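PDB 3U0H: xylose isomerase domain protein from Alicyclobacillus acidocaldarius subsp. acidocaldarius, which is of unconfirmed function but probably acts as an isomerase, being built on the TIM barrel of the xylose isomerase-like family. Local coordinates for residues A216-G219 with K220-L223; D258-G261 with E262-A265; L267-E270 with R271-L275. One frame throughout, in Å; residues are numbered along the deposited sequence.

Interaction 1: A216-G219 with K220-L223; sequences AHDG and KRLL. With EDO (1,2-ethanediol), chain D.
Lys220 sets CE over one face of the His217 imidazole, above the middle of the ring, in a CH-pi contact 3.8 Å from the centroid. Its CG lies anti to the carbonyl carbon (chi1 -50°) and the chain runs extended from there, which carries CE across the ring. The imidazole also stacks with the ring of His147. At its edge, ND1 accepts the backbone N-H of Gly219 at 3.0 Å, close to the ring plane, and this holds the ring's rotation. The backbone makes a type I beta turn from His217 to Lys220, closed by Lys220 N to His217 O at 3.1 Å. Arg221 reaches back to Asp218 side-on with two nitrogens: NE donates to Asp218 O at 2.9 Å, and NH2 makes a salt bridge to Asp218 OD1 at 2.7 Å. The carboxylate and guanidinium planes stand 68° apart; OD1 lies in the plane of the guanidinium, and NH2 comes to OD1 from above the carboxylate plane. O2 of a bound 1,2-ethanediol, probably from the crystallisation liquor, donates to the same OD1 at 2.7 Å. NH1 of Arg221 makes a salt bridge with Asp179, at the end of strand 174-179. The whole is a type I beta turn, here held by side chains, in the loop between strand 201-206 and helix 231-241 of a TIM barrel.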
ATOM      1  N   ALA A 216      -9.992  30.278 -27.563  1.00 26.29           N
ATOM      2  CA  ALA A 216     -11.209  29.613 -27.184  1.00 25.74           C
ATOM      3  C   ALA A 216     -11.467  29.813 -25.678  1.00 26.92           C
ATOM      4  O   ALA A 216     -10.525  29.769 -24.855  1.00 26.82           O
ATOM      5  CB  ALA A 216     -11.163  28.142 -27.597  1.00 22.60           C
ATOM      6  N   HIS A 217     -12.719  30.154 -25.343  1.00 26.16           N
ATOM      7  CA  HIS A 217     -13.134  30.351 -23.944  1.00 26.87           C
ATOM      8  C   HIS A 217     -13.887  29.169 -23.399  1.00 25.02           C
ATOM      9  O   HIS A 217     -14.819  28.676 -24.011  1.00 26.20           O
ATOM     10  CB  HIS A 217     -13.967  31.599 -23.797  1.00 25.96           C
ATOM     11  CG  HIS A 217     -14.090  32.087 -22.373  1.00 27.63           C
ATOM     12  ND1 HIS A 217     -14.845  31.441 -21.441  1.00 28.50           N
ATOM     13  CD2 HIS A 217     -13.597  33.247 -21.747  1.00 27.03           C
ATOM     14  CE1 HIS A 217     -14.808  32.138 -20.263  1.00 27.01           C
ATOM     15  NE2 HIS A 217     -14.039  33.238 -20.455  1.00 27.32           N
ATOM     16  N   ASP A 218     -13.473  28.741 -22.220  1.00 23.09           N
ATOM     17  CA  ASP A 218     -13.972  27.559 -21.551  1.00 22.09           C
ATOM     18  C   ASP A 218     -15.450  27.523 -21.367  1.00 20.72           C
ATOM     19  O   ASP A 218     -16.040  26.426 -21.322  1.00 20.78           O
ATOM     20  CB  ASP A 218     -13.321  27.453 -20.182  1.00 22.22           C
ATOM     21  CG  ASP A 218     -13.639  26.194 -19.501  1.00 22.90           C
ATOM     22  OD1 ASP A 218     -13.347  25.104 -20.038  1.00 23.97           O
ATOM     23  OD2 ASP A 218     -14.203  26.287 -18.411  1.00 26.50           O
ATOM     24  N   GLY A 219     -16.017  28.720 -21.267  1.00 20.18           N
ATOM     25  CA  GLY A 219     -17.388  28.967 -20.834  1.00 19.96           C
ATOM     26  C   GLY A 219     -18.289  29.285 -22.010  1.00 21.50           C
ATOM     27  O   GLY A 219     -19.476  29.446 -21.825  1.00 21.62           O
ATOM     28  N   LYS A 220     -17.712  29.365 -23.208  1.00 21.32           N
ATOM     29  CA  LYS A 220     -18.405  29.792 -24.444  1.00 22.80           C
ATOM     30  C   LYS A 220     -18.182  28.801 -25.620  1.00 21.46           C
ATOM     31  O   LYS A 220     -17.496  29.107 -26.577  1.00 22.33           O
ATOM     32  CB  LYS A 220     -17.923  31.199 -24.857  1.00 23.17           C
ATOM     33  CG  LYS A 220     -17.983  32.179 -23.714  1.00 24.29           C
ATOM     34  CD  LYS A 220     -17.579  33.604 -24.077  1.00 23.63           C
ATOM     35  CE  LYS A 220     -17.120  34.364 -22.836  1.00 24.07           C
ATOM     36  NZ  LYS A 220     -16.357  35.597 -23.157  1.00 24.80           N
ATOM     37  N   ARG A 221     -18.742  27.600 -25.478  1.00 21.33           N
ATOM     38  CA  ARG A 221     -18.546  26.488 -26.385  1.00 21.27           C
ATOM     39  C   ARG A 221     -19.712  26.288 -27.381  1.00 22.05           C
ATOM     40  O   ARG A 221     -20.794  26.848 -27.264  1.00 20.59           O
ATOM     41  CB  ARG A 221     -18.351  25.173 -25.580  1.00 22.79           C
ATOM     42  CG  ARG A 221     -17.364  25.218 -24.387  1.00 22.00           C
ATOM     43  CD  ARG A 221     -17.052  23.821 -23.851  1.00 21.55           C
ATOM     44  NE  ARG A 221     -16.135  23.908 -22.740  1.00 23.04           N
ATOM     45  CZ  ARG A 221     -15.695  22.863 -22.047  1.00 22.58           C
ATOM     46  NH1 ARG A 221     -16.128  21.632 -22.348  1.00 21.32           N
ATOM     47  NH2 ARG A 221     -14.815  23.050 -21.069  1.00 20.33           N
ATOM     48  N   LEU A 222     -19.464  25.470 -28.385  1.00 24.67           N
ATOM     49  CA  LEU A 222     -20.432  25.235 -29.458  1.00 22.63           C
ATOM     50  C   LEU A 222     -20.796  23.733 -29.467  1.00 23.85           C
ATOM     51  O   LEU A 222     -20.133  22.892 -28.804  1.00 22.35           O
ATOM     52  CB  LEU A 222     -19.812  25.657 -30.776  1.00 21.52           C
ATOM     53  CG  LEU A 222     -19.585  27.137 -31.086  1.00 22.72           C
ATOM     54  CD1 LEU A 222     -19.221  27.291 -32.562  1.00 20.38           C
ATOM     55  CD2 LEU A 222     -20.806  27.998 -30.772  1.00 20.27           C
ATOM     56  N   LEU A 223     -21.864  23.422 -30.188  1.00 23.63           N
ATOM     57  CA  LEU A 223     -22.314  22.063 -30.370  1.00 25.52           C
ATOM     58  C   LEU A 223     -21.313  21.306 -31.172  1.00 26.33           C
ATOM     59  O   LEU A 223     -20.814  21.848 -32.163  1.00 29.49           O
ATOM     60  CB  LEU A 223     -23.600  22.020 -31.169  1.00 27.04           C
ATOM     61  CG  LEU A 223     -24.782  22.789 -30.591  1.00 29.47           C
ATOM     62  CD1 LEU A 223     -26.030  22.543 -31.473  1.00 27.99           C
ATOM     63  CD2 LEU A 223     -24.976  22.386 -29.127  1.00 27.33           C
TER
HETATM   64  C1  EDO D 280     -14.866  22.563 -16.417  1.00 64.57           C
HETATM   65  O1  EDO D 280     -15.801  23.645 -16.455  1.00 64.70           O
HETATM   66  C2  EDO D 280     -13.521  23.180 -16.765  1.00 58.32           C
HETATM   67  O2  EDO D 280     -13.343  23.109 -18.182  1.00 57.14           O
HETATM   68  O   HOH W   1     -14.789  30.641 -27.208  1.00 34.48           O

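Interaction 2: D258-G261 with E262-A265; sequences DGTG and ESRA
Thr260 and Ser263 pair reciprocally as a capping box at the first turn of helix 261-280. The firm half is Ser263 N to Thr260 OG1, 3.0 Å long and almost straight at 178°. Thr260 reaches it because its OG1 sits between the backbone N and the carbonyl carbon (chi1 80°), swung over the start of the helix to take an N-H that has no carbonyl of a preceding turn to bind. The return bond, Thr260 N to Ser263 OG, is weak at 3.4 Å.

Backbone bonds of the ordinary helical kind follow directly: Arg264 N to Thr260 O at 3.1 Å and Ala265 N to Gly261 O at 3.0 Å.

The third kind of contact belongs to the Arg264 side chain, which bends at chi3 (-55°) and folds back against the backbone of Thr260 and Gly261. One face of its guanidinium is covered by Thr260 O, 3.4 Å above the plane, and by the backbone N of Gly261, both towards the rim. NH1 points to Asp258 O in a weak bond of 3.5 Å. The stronger polar partner of Arg264 is Leu12 O, which accepts from NE. Gly259 has backbone angles at which a side chain would jam against the preceding carbonyl O, and a CB there would also come tight on Ser263 OG.

In the barrel, this corner is where the loop after strand 246-249 turns into the last helix; Arg264 ties it to the loop following strand 5-8, while Glu262 and Ala265 lie against Thr28, just beyond helix 18-27.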
ATOM      1  N   ASP A 258     -28.541  27.796 -29.555  1.00 44.56           N
ATOM      2  CA  ASP A 258     -29.532  27.909 -30.642  1.00 50.08           C
ATOM      3  C   ASP A 258     -30.561  26.755 -30.616  1.00 45.68           C
ATOM      4  O   ASP A 258     -30.156  25.603 -30.415  1.00 45.80           O
ATOM      5  CB  ASP A 258     -28.785  27.927 -31.995  1.00 56.11           C
ATOM      6  CG  ASP A 258     -29.387  28.898 -33.006  1.00 63.83           C
ATOM      7  OD1 ASP A 258     -30.639  28.955 -33.119  1.00 72.16           O
ATOM      8  OD2 ASP A 258     -28.603  29.595 -33.706  1.00 68.94           O
ATOM      9  N   GLY A 259     -31.861  27.047 -30.825  1.00 40.22           N
ATOM     10  CA  GLY A 259     -32.924  26.001 -30.973  1.00 37.58           C
ATOM     11  C   GLY A 259     -33.783  25.726 -29.721  1.00 36.89           C
ATOM     12  O   GLY A 259     -33.961  26.613 -28.889  1.00 33.21           O
ATOM     13  N   THR A 260     -34.307  24.488 -29.600  1.00 37.16           N
ATOM     14  CA  THR A 260     -34.973  23.951 -28.377  1.00 33.34           C
ATOM     15  C   THR A 260     -34.117  22.853 -27.684  1.00 34.85           C
ATOM     16  O   THR A 260     -33.211  22.295 -28.301  1.00 34.27           O
ATOM     17  CB  THR A 260     -36.343  23.331 -28.732  1.00 32.82           C
ATOM     18  OG1 THR A 260     -36.165  22.005 -29.269  1.00 30.93           O
ATOM     19  CG2 THR A 260     -37.129  24.229 -29.738  1.00 29.94           C
ATOM     20  N   GLY A 261     -34.396  22.516 -26.427  1.00 34.75           N
ATOM     21  CA  GLY A 261     -33.670  21.421 -25.780  1.00 33.75           C
ATOM     22  C   GLY A 261     -33.746  20.116 -26.596  1.00 34.49           C
ATOM     23  O   GLY A 261     -32.729  19.369 -26.740  1.00 29.33           O
ATOM     24  N   GLU A 262     -34.946  19.850 -27.135  1.00 33.84           N
ATOM     25  CA  GLU A 262     -35.238  18.607 -27.842  1.00 33.73           C
ATOM     26  C   GLU A 262     -34.510  18.546 -29.170  1.00 31.58           C
ATOM     27  O   GLU A 262     -33.872  17.559 -29.471  1.00 30.71           O
ATOM     28  CB  GLU A 262     -36.743  18.384 -28.074  1.00 37.71           C
ATOM     29  CG  GLU A 262     -37.012  17.023 -28.743  1.00 42.21           C
ATOM     30  CD  GLU A 262     -38.481  16.693 -29.023  1.00 47.54           C
ATOM     31  OE1 GLU A 262     -38.768  16.206 -30.143  1.00 48.99           O
ATOM     32  OE2 GLU A 262     -39.350  16.877 -28.138  1.00 50.65           O
ATOM     33  N   SER A 263     -34.624  19.573 -29.991  1.00 31.28           N
ATOM     34  CA  SER A 263     -33.956  19.507 -31.284  1.00 30.40           C
ATOM     35  C   SER A 263     -32.442  19.406 -31.052  1.00 29.05           C
ATOM     36  O   SER A 263     -31.754  18.758 -31.795  1.00 28.90           O
ATOM     37  CB  SER A 263     -34.337  20.697 -32.188  1.00 28.87           C
ATOM     38  OG  SER A 263     -33.795  21.917 -31.686  1.00 30.26           O
ATOM     39  N   ARG A 264     -31.914  20.039 -30.013  1.00 31.07           N
ATOM     40  CA  ARG A 264     -30.455  19.968 -29.744  1.00 30.21           C
ATOM     41  C   ARG A 264     -30.004  18.572 -29.364  1.00 27.36           C
ATOM     42  O   ARG A 264     -29.028  18.042 -29.908  1.00 26.51           O
ATOM     43  CB  ARG A 264     -30.027  20.938 -28.645  1.00 30.90           C
ATOM     44  CG  ARG A 264     -29.903  22.365 -29.138  1.00 31.09           C
ATOM     45  CD  ARG A 264     -29.244  23.280 -28.121  1.00 30.24           C
ATOM     46  NE  ARG A 264     -29.886  23.300 -26.787  1.00 32.15           N
ATOM     47  CZ  ARG A 264     -30.821  24.164 -26.366  1.00 35.05           C
ATOM     48  NH1 ARG A 264     -31.335  25.082 -27.189  1.00 38.57           N
ATOM     49  NH2 ARG A 264     -31.291  24.088 -25.120  1.00 36.09           N
ATOM     50  N   ALA A 265     -30.729  17.980 -28.431  1.00 25.83           N
ATOM     51  CA  ALA A 265     -30.460  16.631 -28.013  1.00 24.18           C
ATOM     52  C   ALA A 265     -30.425  15.673 -29.211  1.00 24.39           C
ATOM     53  O   ALA A 265     -29.445  14.946 -29.376  1.00 24.58           O
ATOM     54  CB  ALA A 265     -31.490  16.198 -26.970  1.00 24.30           C
TER

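Interaction 3: L267-E270 with R271-L275; sequences LVRE and RLEKL
Leu272 N to Val268 O, at 2.7 Å, is the shortest polar bond of this stretch of helix 261-280. Arg271 N to Leu267 O and Glu273 N to Arg269 O repeat the same i to i+4 step at similar length. Lys274 N to Glu270 O is longer and weak. On this frame three side-chain pairs, each four residues apart, are laid out.

Arg269 and Glu273 form the charged pair. NH2 gives its hydrogen to OE2 at 3.1 Å, on the syn side of that oxygen though 32° out of the carboxylate plane, while OE2 itself lies near the plane of the guanidinium; the two flat groups are turned 46° to each other. Bends at chi2 and chi3 turn the arginine toward Glu273, one turn further on, bringing CD as well as NH2 up to OE2. NE has a different duty, donating to Thr28 O in the loop before strand 32-33. A leucine in place of Arg269 would probably leave the Glu273 carboxylate without its charged mate and Thr28 O without this donor.

Leu267 meets Arg271 through carbon: CD2 lies over one face of the guanidinium, 3.8 Å from NH2, and CG is beside NE. The far end of Arg271 is held by Pro224 O and by a salt bridge to Asp226, both through NH1. Val268 and Leu272 run side by side, CG1 to CG at 4.0 Å, and both also touch Pro224.

The chemistry is divided: Val268 and Leu272 pack inward against the barrel, while the arginines beside them, each with an aliphatic or acidic neighbour one turn away, use their nitrogens to tie the helix to separate loops.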
ATOM      1  N   LEU A 267     -30.221  16.287 -32.534  1.00 28.24           N
ATOM      2  CA  LEU A 267     -29.194  16.665 -33.525  1.00 30.62           C
ATOM      3  C   LEU A 267     -27.779  16.212 -33.151  1.00 28.44           C
ATOM      4  O   LEU A 267     -27.027  15.732 -33.985  1.00 27.78           O
ATOM      5  CB  LEU A 267     -29.183  18.177 -33.774  1.00 32.11           C
ATOM      6  CG  LEU A 267     -28.386  18.600 -35.013  1.00 35.10           C
ATOM      7  CD1 LEU A 267     -28.886  17.897 -36.279  1.00 34.72           C
ATOM      8  CD2 LEU A 267     -28.436  20.119 -35.181  1.00 36.42           C
ATOM      9  N   VAL A 268     -27.407  16.362 -31.902  1.00 27.25           N
ATOM     10  CA  VAL A 268     -26.037  15.998 -31.497  1.00 27.09           C
ATOM     11  C   VAL A 268     -25.882  14.454 -31.375  1.00 26.01           C
ATOM     12  O   VAL A 268     -24.827  13.910 -31.688  1.00 26.99           O
ATOM     13  CB  VAL A 268     -25.662  16.746 -30.180  1.00 27.53           C
ATOM     14  CG1 VAL A 268     -24.294  16.300 -29.633  1.00 27.55           C
ATOM     15  CG2 VAL A 268     -25.718  18.245 -30.404  1.00 25.41           C
ATOM     16  N   ARG A 269     -26.922  13.754 -30.909  1.00 26.07           N
ATOM     17  CA  ARG A 269     -26.948  12.274 -30.941  1.00 26.81           C
ATOM     18  C   ARG A 269     -26.626  11.774 -32.344  1.00 26.45           C
ATOM     19  O   ARG A 269     -25.777  10.917 -32.470  1.00 22.06           O
ATOM     20  CB  ARG A 269     -28.325  11.676 -30.600  1.00 26.58           C
ATOM     21  CG  ARG A 269     -28.232  10.358 -29.873  1.00 25.81           C
ATOM     22  CD  ARG A 269     -29.027   9.217 -30.443  1.00 29.11           C
ATOM     23  NE  ARG A 269     -30.325   9.635 -30.889  1.00 32.93           N
ATOM     24  CZ  ARG A 269     -30.797   9.555 -32.128  1.00 34.57           C
ATOM     25  NH1 ARG A 269     -31.999  10.037 -32.356  1.00 38.75           N
ATOM     26  NH2 ARG A 269     -30.111   9.028 -33.126  1.00 33.43           N
ATOM     27  N   GLU A 270     -27.367  12.299 -33.340  1.00 25.83           N
ATOM     28  CA  GLU A 270     -27.153  12.015 -34.775  1.00 28.07           C
ATOM     29  C   GLU A 270     -25.776  12.407 -35.188  1.00 25.76           C
ATOM     30  O   GLU A 270     -25.076  11.671 -35.830  1.00 23.89           O
ATOM     31  CB  GLU A 270     -28.113  12.791 -35.677  1.00 29.05           C
ATOM     32  CG  GLU A 270     -29.481  12.162 -35.810  1.00 34.48           C
ATOM     33  CD  GLU A 270     -30.568  13.141 -36.304  1.00 38.99           C
ATOM     34  OE1 GLU A 270     -30.270  14.143 -37.029  1.00 41.93           O
ATOM     35  OE2 GLU A 270     -31.740  12.905 -35.928  1.00 40.20           O
ATOM     36  N   ARG A 271     -25.386  13.602 -34.828  1.00 26.18           N
ATOM     37  CA  ARG A 271     -24.064  14.022 -35.182  1.00 27.77           C
ATOM     38  C   ARG A 271     -22.957  13.133 -34.593  1.00 29.03           C
ATOM     39  O   ARG A 271     -21.969  12.847 -35.261  1.00 28.35           O
ATOM     40  CB  ARG A 271     -23.894  15.448 -34.777  1.00 26.99           C
ATOM     41  CG  ARG A 271     -24.616  16.385 -35.721  1.00 25.58           C
ATOM     42  CD  ARG A 271     -24.318  17.808 -35.294  1.00 25.99           C
ATOM     43  NE  ARG A 271     -24.888  18.862 -36.126  1.00 24.87           N
ATOM     44  CZ  ARG A 271     -24.517  20.133 -36.034  1.00 25.53           C
ATOM     45  NH1 ARG A 271     -23.581  20.503 -35.152  1.00 23.96           N
ATOM     46  NH2 ARG A 271     -25.110  21.049 -36.789  1.00 25.66           N
ATOM     47  N   LEU A 272     -23.134  12.673 -33.366  1.00 30.35           N
ATOM     48  CA  LEU A 272     -22.090  11.868 -32.712  1.00 31.08           C
ATOM     49  C   LEU A 272     -22.082  10.428 -33.200  1.00 28.39           C
ATOM     50  O   LEU A 272     -21.022   9.857 -33.337  1.00 28.76           O
ATOM     51  CB  LEU A 272     -22.226  11.900 -31.178  1.00 31.52           C
ATOM     52  CG  LEU A 272     -21.931  13.261 -30.551  1.00 33.53           C
ATOM     53  CD1 LEU A 272     -21.803  13.138 -29.045  1.00 32.22           C
ATOM     54  CD2 LEU A 272     -20.691  13.884 -31.185  1.00 34.37           C
ATOM     55  N   GLU A 273     -23.235   9.836 -33.484  1.00 27.51           N
ATOM     56  CA  GLU A 273     -23.208   8.483 -34.049  1.00 28.95           C
ATOM     57  C   GLU A 273     -22.416   8.510 -35.333  1.00 27.10           C
ATOM     58  O   GLU A 273     -21.685   7.600 -35.581  1.00 26.18           O
ATOM     59  CB  GLU A 273     -24.584   7.926 -34.326  1.00 28.56           C
ATOM     60  CG  GLU A 273     -25.420   7.715 -33.093  1.00 27.79           C
ATOM     61  CD  GLU A 273     -26.898   7.695 -33.422  1.00 29.37           C
ATOM     62  OE1 GLU A 273     -27.292   8.149 -34.524  1.00 31.27           O
ATOM     63  OE2 GLU A 273     -27.693   7.231 -32.568  1.00 30.59           O
ATOM     64  N   LYS A 274     -22.541   9.578 -36.123  1.00 30.40           N
ATOM     65  CA  LYS A 274     -21.836   9.689 -37.430  1.00 30.55           C
ATOM     66  C   LYS A 274     -20.361   9.953 -37.212  1.00 28.55           C
ATOM     67  O   LYS A 274     -19.515   9.296 -37.802  1.00 24.92           O
ATOM     68  CB  LYS A 274     -22.455  10.762 -38.329  1.00 31.62           C
ATOM     69  CG  LYS A 274     -23.871  10.402 -38.790  1.00 35.97           C
ATOM     70  CD  LYS A 274     -24.444  11.318 -39.895  1.00 39.01           C
ATOM     71  CE  LYS A 274     -25.929  11.030 -40.241  1.00 41.82           C
ATOM     72  NZ  LYS A 274     -26.959  12.020 -39.739  1.00 43.94           N
ATOM     73  N   LEU A 275     -20.042  10.869 -36.300  1.00 28.53           N
ATOM     74  CA  LEU A 275     -18.639  11.085 -35.938  1.00 27.60           C
ATOM     75  C   LEU A 275     -17.981   9.795 -35.460  1.00 27.52           C
ATOM     76  O   LEU A 275     -16.872   9.470 -35.859  1.00 24.84           O
ATOM     77  CB  LEU A 275     -18.520  12.177 -34.893  1.00 28.23           C
ATOM     78  CG  LEU A 275     -18.665  13.553 -35.570  1.00 28.81           C
ATOM     79  CD1 LEU A 275     -19.027  14.603 -34.560  1.00 26.04           C
ATOM     80  CD2 LEU A 275     -17.373  13.909 -36.300  1.00 28.86           C
TER

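All three contacts are short-range, and they follow one another along the last part of the barrel. Interactions 2 and 3 adjoin on helix 261-280, their centres about 13 Å apart: 258-265 leads into and begins the helix and 267-275 continues it. Interaction 1 lies in an earlier loop, with its centre about 17 Å from that of interaction 2 and about 19 Å from that of interaction 3, yet it touches the latter where Leu223 CB packs 4.3 Å from Arg271 NH1. Between interactions 1 and 2 the nearest atoms remain about 4 Å apart without touching. The 1,2-ethanediol belongs to interaction 1, where Asp218 and His182 bind it; Leu12 joins the surroundings of all three.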